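Local structure of polyprenyl synthetase (Zymomonas mobilis subsp. mobilis, 4KKM) at residues B[123-126]-B[127-131]; B[205-208]-B[209-213]; B[276-279]-B[280-284]; B[299-302]-B[303-306]. The protein probably makes linear isoprenoid diphosphates as a metal-dependent prenyltransferase of the FPP/GGPP synthase family, and works with magnesium. All coordinates share one frame; numbering follows the deposited sequence.

Overall arrangement
All four contacts are local, each within one continuous run of chain at a turn or helix start, and none touches another. Contact 2, its centre about 7 Å from the centre of the chain, is the most interior and joins helices 196-206 and 208-221 around a buried phenylalanine. Contact 1, its centre about 22 Å from the centre of the chain, is partly buried and packs a histidine and a lysine on helix 125-128. Contacts 3 and 4 lie at the surface, near the two ends of helix 280-296. Contacts 2 and 3 each span a helix break with a bridging water; in contact 3 a positive-phi glycine makes the break, while in contact 4 a carboxylate holds a backbone N-H.

Contact 1 of 4, residues B[123-126]-B[127-131]; sequences PTVH and KAFDD
The imidazole of His126 carries the aliphatic part of Lys127 over one face: Lys127 CG stands 3.9 Å from the ring centroid, near the normal but offset toward the rim, in a CH-pi contact. The two side chains run the same way: Lys127 CG is anti to the carbonyl carbon (chi1 -63°), the bend at chi2 brings CD near His126 CE1 and ND1, and later bends lead the end away. Asp131 OD1 approaches the ring obliquely, 3.3 Å from His126 CB, with the carboxylate turned 42° from the imidazole. The second ring, Phe129, meets Val125 O at its edge and in its plane, while Phe129 CD1 touches Val125 CG1 at 4.1 Å.

His126 CG sits between its backbone N and carbonyl carbon (chi1 67°), which lays the ring alongside Lys127. Its NE2 is hydrogen-bonded to Asp116 O, and Thr124 OG1 bonds to that same carbonyl, so one outside acceptor fixes both. Thr124 OG1 also lies 3.3 Å from Lys127 CG, so the methylene touches both the hydroxyl and the ring.

Ala128 N donates almost straight to Thr124 O at 2.9 Å, Lys127 N adds a weak bond to the same oxygen, and Phe129 N reaches Val125 O at 2.7 Å. Asp130, at the N-cap of helix 131-150, caps a backbone N of its first turn; OD1 also bonds to Ser133 OG and OD2 salt-bridges Arg55. This single-turn helix, 125-128, leads into helix 131-150 of the all-helical isoprenoid synthase fold, with the side chain of His126 about 8 Å from that of the calcium-binding Asp114.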
loop_
_atom_site.group_PDB
_atom_site.type_symbol
_atom_site.label_atom_id
_atom_site.label_comp_id
_atom_site.label_asym_id
_atom_site.label_seq_id
_atom_site.Cartn_x
_atom_site.Cartn_y
_atom_site.Cartn_z
ATOM N N PRO B 123 4.802 -20.904 -11.598
ATOM C CA PRO B 123 3.358 -20.671 -11.563
ATOM C C PRO B 123 3.040 -19.457 -10.701
ATOM O O PRO B 123 3.704 -19.208 -9.694
ATOM C CB PRO B 123 2.796 -21.958 -10.939
ATOM C CG PRO B 123 3.950 -22.613 -10.266
ATOM C CD PRO B 123 5.165 -22.227 -11.060
ATOM N N THR B 124 2.045 -18.690 -11.119
ATOM C CA THR B 124 1.683 -17.474 -10.411
ATOM C C THR B 124 1.008 -17.782 -9.078
ATOM O O THR B 124 0.590 -18.914 -8.827
ATOM C CB THR B 124 0.775 -16.598 -11.276
ATOM O OG1 THR B 124 -0.346 -17.376 -11.717
ATOM C CG2 THR B 124 1.549 -16.086 -12.492
ATOM N N VAL B 125 0.908 -16.769 -8.224
ATOM C CA VAL B 125 0.368 -16.954 -6.879
ATOM C C VAL B 125 -1.064 -17.491 -6.892
ATOM O O VAL B 125 -1.393 -18.414 -6.143
ATOM C CB VAL B 125 0.456 -15.650 -6.057
ATOM C CG1 VAL B 125 -0.300 -15.785 -4.720
ATOM C CG2 VAL B 125 1.915 -15.284 -5.837
ATOM N N HIS B 126 -1.911 -16.938 -7.757
ATOM C CA HIS B 126 -3.302 -17.377 -7.805
ATOM C C HIS B 126 -3.420 -18.828 -8.276
ATOM O O HIS B 126 -4.408 -19.496 -7.995
ATOM C CB HIS B 126 -4.175 -16.435 -8.650
ATOM C CG HIS B 126 -3.843 -16.433 -10.108
ATOM N ND1 HIS B 126 -4.607 -17.090 -11.051
ATOM C CD2 HIS B 126 -2.836 -15.839 -10.795
ATOM C CE1 HIS B 126 -4.085 -16.908 -12.247
ATOM N NE2 HIS B 126 -3.007 -16.152 -12.120
ATOM N N LYS B 127 -2.395 -19.316 -8.968
ATOM C CA LYS B 127 -2.376 -20.705 -9.419
ATOM C C LYS B 127 -1.827 -21.651 -8.349
ATOM O O LYS B 127 -2.428 -22.684 -8.055
ATOM C CB LYS B 127 -1.572 -20.840 -10.715
ATOM C CG LYS B 127 -2.162 -20.069 -11.880
ATOM C CD LYS B 127 -3.595 -20.507 -12.179
ATOM C CE LYS B 127 -3.643 -21.692 -13.136
ATOM N NZ LYS B 127 -3.087 -22.948 -12.559
ATOM N N ALA B 128 -0.682 -21.299 -7.772
ATOM C CA ALA B 128 -0.075 -22.114 -6.722
ATOM C C ALA B 128 -0.919 -22.073 -5.448
ATOM O O ALA B 128 -0.953 -23.030 -4.674
ATOM C CB ALA B 128 1.345 -21.639 -6.435
ATOM N N PHE B 129 -1.603 -20.956 -5.241
ATOM C CA PHE B 129 -2.447 -20.790 -4.064
ATOM C C PHE B 129 -3.912 -20.703 -4.485
ATOM O O PHE B 129 -4.541 -21.724 -4.755
ATOM C CB PHE B 129 -1.999 -19.563 -3.254
ATOM C CG PHE B 129 -0.648 -19.737 -2.600
ATOM C CD1 PHE B 129 0.523 -19.591 -3.340
ATOM C CD2 PHE B 129 -0.547 -20.068 -1.256
ATOM C CE1 PHE B 129 1.772 -19.770 -2.754
ATOM C CE2 PHE B 129 0.696 -20.241 -0.659
ATOM C CZ PHE B 129 1.861 -20.095 -1.413
ATOM N N ASP B 130 -4.439 -19.486 -4.551
ATOM C CA ASP B 130 -5.792 -19.234 -5.043
ATOM C C ASP B 130 -5.955 -17.734 -5.265
ATOM O O ASP B 130 -5.073 -16.961 -4.904
ATOM C CB ASP B 130 -6.845 -19.753 -4.065
ATOM C CG ASP B 130 -6.550 -19.357 -2.632
ATOM O OD1 ASP B 130 -6.642 -18.153 -2.316
ATOM O OD2 ASP B 130 -6.230 -20.252 -1.820
ATOM N N ASP B 131 -7.075 -17.331 -5.861
ATOM C CA ASP B 131 -7.284 -15.932 -6.230
ATOM C C ASP B 131 -7.276 -15.015 -5.010
ATOM O O ASP B 131 -6.628 -13.967 -5.010
ATOM C CB ASP B 131 -8.592 -15.759 -7.011
ATOM C CG ASP B 131 -8.561 -16.447 -8.369
ATOM O OD1 ASP B 131 -7.456 -16.774 -8.848
ATOM O OD2 ASP B 131 -9.643 -16.653 -8.959
#

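Contact 2 of 4, residues B[205-208]-B[209-213]; sequences LKTG and ALFGF
Phe211 folds back over the preceding turn. Its CB lies 3.7 Å from Gly208 O and almost as near Thr207 O; CG then comes closer to the threonine carbonyl, and CD2 closest, 3.1 Å from Thr207 O. Farther out, CE2 meets Thr207 CB at 3.9 Å. With CG anti to the carbonyl carbon (chi1 -70°), the ring swings back toward the start of its own helix, meeting Thr207 O obliquely. The ring also packs on Leu71, Arg72 and Leu75 of helix 71-80.

Thr207 marks the break between two consecutive helices of the helical isoprenoid synthase fold, 196-206 and 208-221; it holds the N-cap position of the second without a side-chain capping bond, its hydroxyl bonding back to Gln203. The new helix starts with a weak bond from Phe211 N to Thr207 O and a firmer one from Gly212 N to Gly208 O at 2.8 Å. A leucine in place of Phe211 would probably leave Thr207 CB without its ring contact and open a gap against helix 71-80. One water bridges the break, donating to Leu205 O at 2.8 Å and accepting from Leu210 N, while Ala209 CB lies 3.4 Å from Leu205 O.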
loop_
_atom_site.group_PDB
_atom_site.type_symbol
_atom_site.label_atom_id
_atom_site.label_comp_id
_atom_site.label_asym_id
_atom_site.label_seq_id
_atom_site.Cartn_x
_atom_site.Cartn_y
_atom_site.Cartn_z
ATOM N N LEU B 205 4.627 6.092 -16.263
ATOM C CA LEU B 205 3.938 5.695 -15.042
ATOM C C LEU B 205 4.089 4.207 -14.716
ATOM O O LEU B 205 4.438 3.844 -13.589
ATOM C CB LEU B 205 2.451 6.061 -15.112
ATOM C CG LEU B 205 2.102 7.546 -15.242
ATOM C CD1 LEU B 205 0.591 7.735 -15.294
ATOM C CD2 LEU B 205 2.716 8.351 -14.102
ATOM N N LYS B 206 3.818 3.352 -15.700
ATOM C CA LYS B 206 3.756 1.909 -15.469
ATOM C C LYS B 206 5.077 1.284 -15.033
ATOM O O LYS B 206 5.093 0.400 -14.176
ATOM C CB LYS B 206 3.233 1.171 -16.702
ATOM C CG LYS B 206 3.009 -0.319 -16.460
ATOM C CD LYS B 206 2.333 -0.991 -17.648
ATOM C CE LYS B 206 2.336 -2.514 -17.505
ATOM N NZ LYS B 206 2.792 -3.194 -18.753
ATOM N N THR B 207 6.179 1.726 -15.635
ATOM C CA THR B 207 7.500 1.230 -15.245
ATOM C C THR B 207 8.468 2.352 -14.860
ATOM O O THR B 207 9.352 2.151 -14.026
ATOM C CB THR B 207 8.154 0.382 -16.358
ATOM O OG1 THR B 207 8.275 1.167 -17.546
ATOM C CG2 THR B 207 7.325 -0.860 -16.659
ATOM N N GLY B 208 8.303 3.523 -15.472
ATOM C CA GLY B 208 9.169 4.661 -15.196
ATOM C C GLY B 208 9.125 5.148 -13.754
ATOM O O GLY B 208 10.133 5.591 -13.202
ATOM N N ALA B 209 7.953 5.074 -13.138
ATOM C CA ALA B 209 7.783 5.570 -11.777
ATOM C C ALA B 209 8.648 4.803 -10.770
ATOM O O ALA B 209 9.309 5.408 -9.930
ATOM C CB ALA B 209 6.332 5.517 -11.375
ATOM N N LEU B 210 8.651 3.474 -10.855
ATOM C CA LEU B 210 9.476 2.695 -9.928
ATOM C C LEU B 210 10.966 2.858 -10.213
ATOM O O LEU B 210 11.772 2.890 -9.285
ATOM C CB LEU B 210 9.108 1.211 -9.927
ATOM C CG LEU B 210 7.688 0.787 -9.518
ATOM C CD1 LEU B 210 7.712 -0.670 -9.060
ATOM C CD2 LEU B 210 7.084 1.681 -8.433
ATOM N N PHE B 211 11.334 2.937 -11.494
ATOM C CA PHE B 211 12.730 3.174 -11.861
ATOM C C PHE B 211 13.171 4.530 -11.319
ATOM O O PHE B 211 14.267 4.666 -10.766
ATOM C CB PHE B 211 12.918 3.137 -13.386
ATOM C CG PHE B 211 12.767 1.764 -13.983
ATOM C CD1 PHE B 211 13.232 0.648 -13.308
ATOM C CD2 PHE B 211 12.154 1.588 -15.216
ATOM C CE1 PHE B 211 13.094 -0.622 -13.847
ATOM C CE2 PHE B 211 12.011 0.318 -15.767
ATOM C CZ PHE B 211 12.485 -0.789 -15.079
ATOM N N GLY B 212 12.313 5.532 -11.492
ATOM C CA GLY B 212 12.590 6.861 -10.967
ATOM C C GLY B 212 12.852 6.814 -9.472
ATOM O O GLY B 212 13.774 7.459 -8.968
ATOM N N PHE B 213 12.051 6.031 -8.757
ATOM C CA PHE B 213 12.251 5.899 -7.317
ATOM C C PHE B 213 13.623 5.318 -6.989
ATOM O O PHE B 213 14.292 5.774 -6.067
ATOM C CB PHE B 213 11.188 5.019 -6.662
ATOM C CG PHE B 213 11.490 4.728 -5.219
ATOM C CD1 PHE B 213 11.173 5.652 -4.237
ATOM C CD2 PHE B 213 12.149 3.565 -4.853
ATOM C CE1 PHE B 213 11.471 5.400 -2.906
ATOM C CE2 PHE B 213 12.468 3.321 -3.529
ATOM C CZ PHE B 213 12.125 4.236 -2.559
HETATM O O HOH W 1 6.285 2.337 -12.203
#

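Contact 3 of 4, residues B[276-279]-B[280-284]; sequences SLLG and LEKAR
Leu278 O receives a hydrogen bond from a water at 2.7 Å, and the same water accepts one from Lys282 N at 3.0 Å. The carbonyl that ends one helix and an N-H from the first turn of the next are thereby joined through a single solvent molecule. Lys282 CB also lies close to this oxygen, at 3.3 Å, and the rest of the lysine chain passes by it. Its CG is anti to the backbone N (chi1 -169°), which carries the chain back over Leu278, where Lys282 CD comes 4.1 Å from Leu278 CD2. The two side chains cross at about a right angle.

The other leucine branch is turned to Ala283: Leu278 CD1 stands 4.0 Å from Ala283 CA and slightly farther from its methyl group. Leu278 thus divides its branches between the lysine chain and the alanine.

Gly279 makes the break between the helices. It has a positive phi of 87°, and with its backbone angles a CB would be jammed against the carbonyl oxygen of Leu278. It also occupies the N-cap position of the second helix, and Ala283 N donates to Gly279 O at 3.0 Å, nearly in line with the carbonyl bond. Ala283 CB touches the same oxygen.

The turn joins the short helix 274-278 to helix 280-296. Leu278 rests on Leu196 of helix 196-206, while Leu280 packs on Leu249 and Ala283 on Ile245, both of helix 226-253, so the connection touches two other helices.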
loop_
_atom_site.group_PDB
_atom_site.type_symbol
_atom_site.label_atom_id
_atom_site.label_comp_id
_atom_site.label_asym_id
_atom_site.label_seq_id
_atom_site.Cartn_x
_atom_site.Cartn_y
_atom_site.Cartn_z
ATOM N N SER B 276 4.846 -0.489 -33.025
ATOM C CA SER B 276 3.789 -0.273 -34.007
ATOM C C SER B 276 3.764 1.176 -34.475
ATOM O O SER B 276 3.528 1.450 -35.649
ATOM C CB SER B 276 2.415 -0.676 -33.457
ATOM O OG SER B 276 2.027 0.143 -32.366
ATOM N N LEU B 277 4.013 2.097 -33.550
ATOM C CA LEU B 277 3.954 3.525 -33.853
ATOM C C LEU B 277 5.212 4.059 -34.536
ATOM O O LEU B 277 5.119 4.776 -35.527
ATOM C CB LEU B 277 3.659 4.336 -32.590
ATOM C CG LEU B 277 2.266 4.095 -31.996
ATOM C CD1 LEU B 277 2.078 4.899 -30.717
ATOM C CD2 LEU B 277 1.188 4.434 -33.004
ATOM N N LEU B 278 6.382 3.710 -34.010
ATOM C CA LEU B 278 7.640 4.238 -34.544
ATOM C C LEU B 278 8.147 3.464 -35.760
ATOM O O LEU B 278 8.864 4.008 -36.603
ATOM C CB LEU B 278 8.725 4.234 -33.465
ATOM C CG LEU B 278 8.510 5.040 -32.181
ATOM C CD1 LEU B 278 9.661 4.799 -31.213
ATOM C CD2 LEU B 278 8.350 6.525 -32.468
ATOM N N GLY B 279 7.791 2.190 -35.838
ATOM C CA GLY B 279 8.340 1.321 -36.863
ATOM C C GLY B 279 9.641 0.723 -36.362
ATOM O O GLY B 279 10.269 1.268 -35.455
ATOM N N LEU B 280 10.043 -0.396 -36.956
ATOM C CA LEU B 280 11.209 -1.154 -36.500
ATOM C C LEU B 280 12.500 -0.342 -36.414
ATOM O O LEU B 280 13.147 -0.321 -35.372
ATOM C CB LEU B 280 11.438 -2.379 -37.389
ATOM C CG LEU B 280 12.636 -3.254 -37.017
ATOM C CD1 LEU B 280 12.462 -3.828 -35.616
ATOM C CD2 LEU B 280 12.838 -4.356 -38.051
ATOM N N GLU B 281 12.875 0.314 -37.507
ATOM C CA GLU B 281 14.139 1.052 -37.561
ATOM C C GLU B 281 14.226 2.198 -36.554
ATOM O O GLU B 281 15.245 2.370 -35.885
ATOM C CB GLU B 281 14.394 1.591 -38.969
ATOM C CG GLU B 281 14.941 0.559 -39.937
ATOM C CD GLU B 281 15.244 1.145 -41.307
ATOM O OE1 GLU B 281 16.289 1.820 -41.447
ATOM O OE2 GLU B 281 14.440 0.928 -42.243
ATOM N N LYS B 282 13.161 2.986 -36.458
ATOM C CA LYS B 282 13.141 4.133 -35.557
ATOM C C LYS B 282 13.121 3.699 -34.095
ATOM O O LYS B 282 13.756 4.327 -33.249
ATOM C CB LYS B 282 11.942 5.029 -35.858
ATOM C CG LYS B 282 11.976 6.379 -35.168
ATOM C CD LYS B 282 10.844 7.255 -35.673
ATOM C CE LYS B 282 10.915 7.431 -37.184
ATOM N NZ LYS B 282 9.630 7.943 -37.740
ATOM N N ALA B 283 12.389 2.626 -33.797
ATOM C CA ALA B 283 12.346 2.104 -32.431
ATOM C C ALA B 283 13.713 1.580 -31.994
ATOM O O ALA B 283 14.140 1.804 -30.863
ATOM C CB ALA B 283 11.278 1.012 -32.295
ATOM N N ARG B 284 14.399 0.890 -32.900
ATOM C CA ARG B 284 15.738 0.371 -32.630
ATOM C C ARG B 284 16.737 1.487 -32.351
ATOM O O ARG B 284 17.496 1.436 -31.378
ATOM C CB ARG B 284 16.244 -0.418 -33.830
ATOM C CG ARG B 284 16.036 -1.914 -33.772
ATOM C CD ARG B 284 16.730 -2.535 -34.974
ATOM N NE ARG B 284 16.518 -3.973 -35.108
ATOM C CZ ARG B 284 16.500 -4.605 -36.277
ATOM N NH1 ARG B 284 16.667 -3.916 -37.400
ATOM N NH2 ARG B 284 16.304 -5.917 -36.329
HETATM O O HOH W 2 10.845 3.296 -38.316
#

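Contact 4 of 4, residues B[299-302]-B[303-306]; sequences SVFG and SEAD
Gly302 and Glu304 grip each other across the turn, with Phe301 lying beside them. Glu304 OE2 accepts a hydrogen bond from Gly302 N at 2.8 Å, the donor standing well above the carboxylate plane. The acid gets there by folding back: its CG lies between the backbone N and the carbonyl carbon (chi1 66°), and the chain bends again at chi2. Glu304 OE1 is then laid along the glycine, 3.3 Å from Gly302 CA, where a side chain would clash with it.

The carboxylate also borders Phe301. Glu304 OE2 lies 3.6 Å from Phe301 CB and at the edge of the ring, near its plane, with the two planes almost perpendicular, 82° apart. Phe301 CB makes a second contact, 3.6 Å to Ala305 CB, while the ring itself leads away from the turn to pack on Ile228 and Leu232 of helix 226-253. With an alanine here instead of Glu304, Gly302 N would probably lose its carboxylate acceptor and the glycine backbone would be freer to shift.

Gly302 is held from its other end as well. Its carbonyl oxygen takes a hydrogen bond from Ala305 N at 3.2 Å, the donor 40° out of the carbonyl plane. Arg309 of helix 306-314 also donates to this oxygen, as it does to Phe301 O, and it forms a salt bridge with Asp306. Within the turn Asp306 N bonds to Ser303 O at 2.9 Å. Consecutive i to i+3 backbone bonds of this kind define a short 3-10 turn, 303-305, which here leads from the loop after helix 280-296 into helix 306-314.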
loop_
_atom_site.group_PDB
_atom_site.type_symbol
_atom_site.label_atom_id
_atom_site.label_comp_id
_atom_site.label_asym_id
_atom_site.label_seq_id
_atom_site.Cartn_x
_atom_site.Cartn_y
_atom_site.Cartn_z
ATOM N N SER B 299 27.826 11.756 -16.583
ATOM C CA SER B 299 29.156 12.237 -16.964
ATOM C C SER B 299 29.901 12.940 -15.825
ATOM O O SER B 299 31.128 13.043 -15.852
ATOM C CB SER B 299 29.071 13.156 -18.181
ATOM O OG SER B 299 28.246 14.272 -17.907
ATOM N N VAL B 300 29.166 13.413 -14.825
ATOM C CA VAL B 300 29.784 14.113 -13.703
ATOM C C VAL B 300 30.332 13.165 -12.638
ATOM O O VAL B 300 30.994 13.603 -11.702
ATOM C CB VAL B 300 28.818 15.125 -13.049
ATOM C CG1 VAL B 300 28.437 16.220 -14.049
ATOM C CG2 VAL B 300 27.586 14.414 -12.494
ATOM N N PHE B 301 30.063 11.869 -12.779
ATOM C CA PHE B 301 30.588 10.888 -11.833
ATOM C C PHE B 301 31.796 10.157 -12.400
ATOM O O PHE B 301 31.920 9.983 -13.614
ATOM C CB PHE B 301 29.517 9.861 -11.443
ATOM C CG PHE B 301 28.260 10.469 -10.896
ATOM C CD1 PHE B 301 28.235 11.012 -9.622
ATOM C CD2 PHE B 301 27.101 10.490 -11.652
ATOM C CE1 PHE B 301 27.076 11.576 -9.114
ATOM C CE2 PHE B 301 25.936 11.048 -11.150
ATOM C CZ PHE B 301 25.924 11.592 -9.878
ATOM N N GLY B 302 32.678 9.718 -11.506
ATOM C CA GLY B 302 33.814 8.900 -11.882
ATOM C C GLY B 302 33.434 7.440 -12.050
ATOM O O GLY B 302 32.301 7.117 -12.408
ATOM N N SER B 303 34.382 6.551 -11.781
ATOM C CA SER B 303 34.173 5.122 -11.992
ATOM C C SER B 303 33.098 4.526 -11.086
ATOM O O SER B 303 32.595 3.431 -11.347
ATOM C CB SER B 303 35.487 4.361 -11.803
ATOM O OG SER B 303 35.876 4.369 -10.442
ATOM N N GLU B 304 32.737 5.243 -10.024
ATOM C CA GLU B 304 31.703 4.767 -9.108
ATOM C C GLU B 304 30.353 4.595 -9.817
ATOM O O GLU B 304 29.461 3.907 -9.317
ATOM C CB GLU B 304 31.571 5.697 -7.892
ATOM C CG GLU B 304 31.064 7.101 -8.202
ATOM C CD GLU B 304 32.151 8.041 -8.697
ATOM O OE1 GLU B 304 33.284 7.577 -8.954
ATOM O OE2 GLU B 304 31.870 9.251 -8.822
ATOM N N ALA B 305 30.223 5.207 -10.991
ATOM C CA ALA B 305 28.988 5.137 -11.767
ATOM C C ALA B 305 29.017 4.042 -12.829
ATOM O O ALA B 305 28.092 3.931 -13.632
ATOM C CB ALA B 305 28.694 6.493 -12.414
ATOM N N ASP B 306 30.072 3.233 -12.834
ATOM C CA ASP B 306 30.221 2.198 -13.861
ATOM C C ASP B 306 29.107 1.146 -13.839
ATOM O O ASP B 306 28.714 0.635 -14.888
ATOM C CB ASP B 306 31.596 1.526 -13.786
ATOM C CG ASP B 306 32.686 2.351 -14.450
ATOM O OD1 ASP B 306 32.352 3.289 -15.211
ATOM O OD2 ASP B 306 33.876 2.053 -14.218
#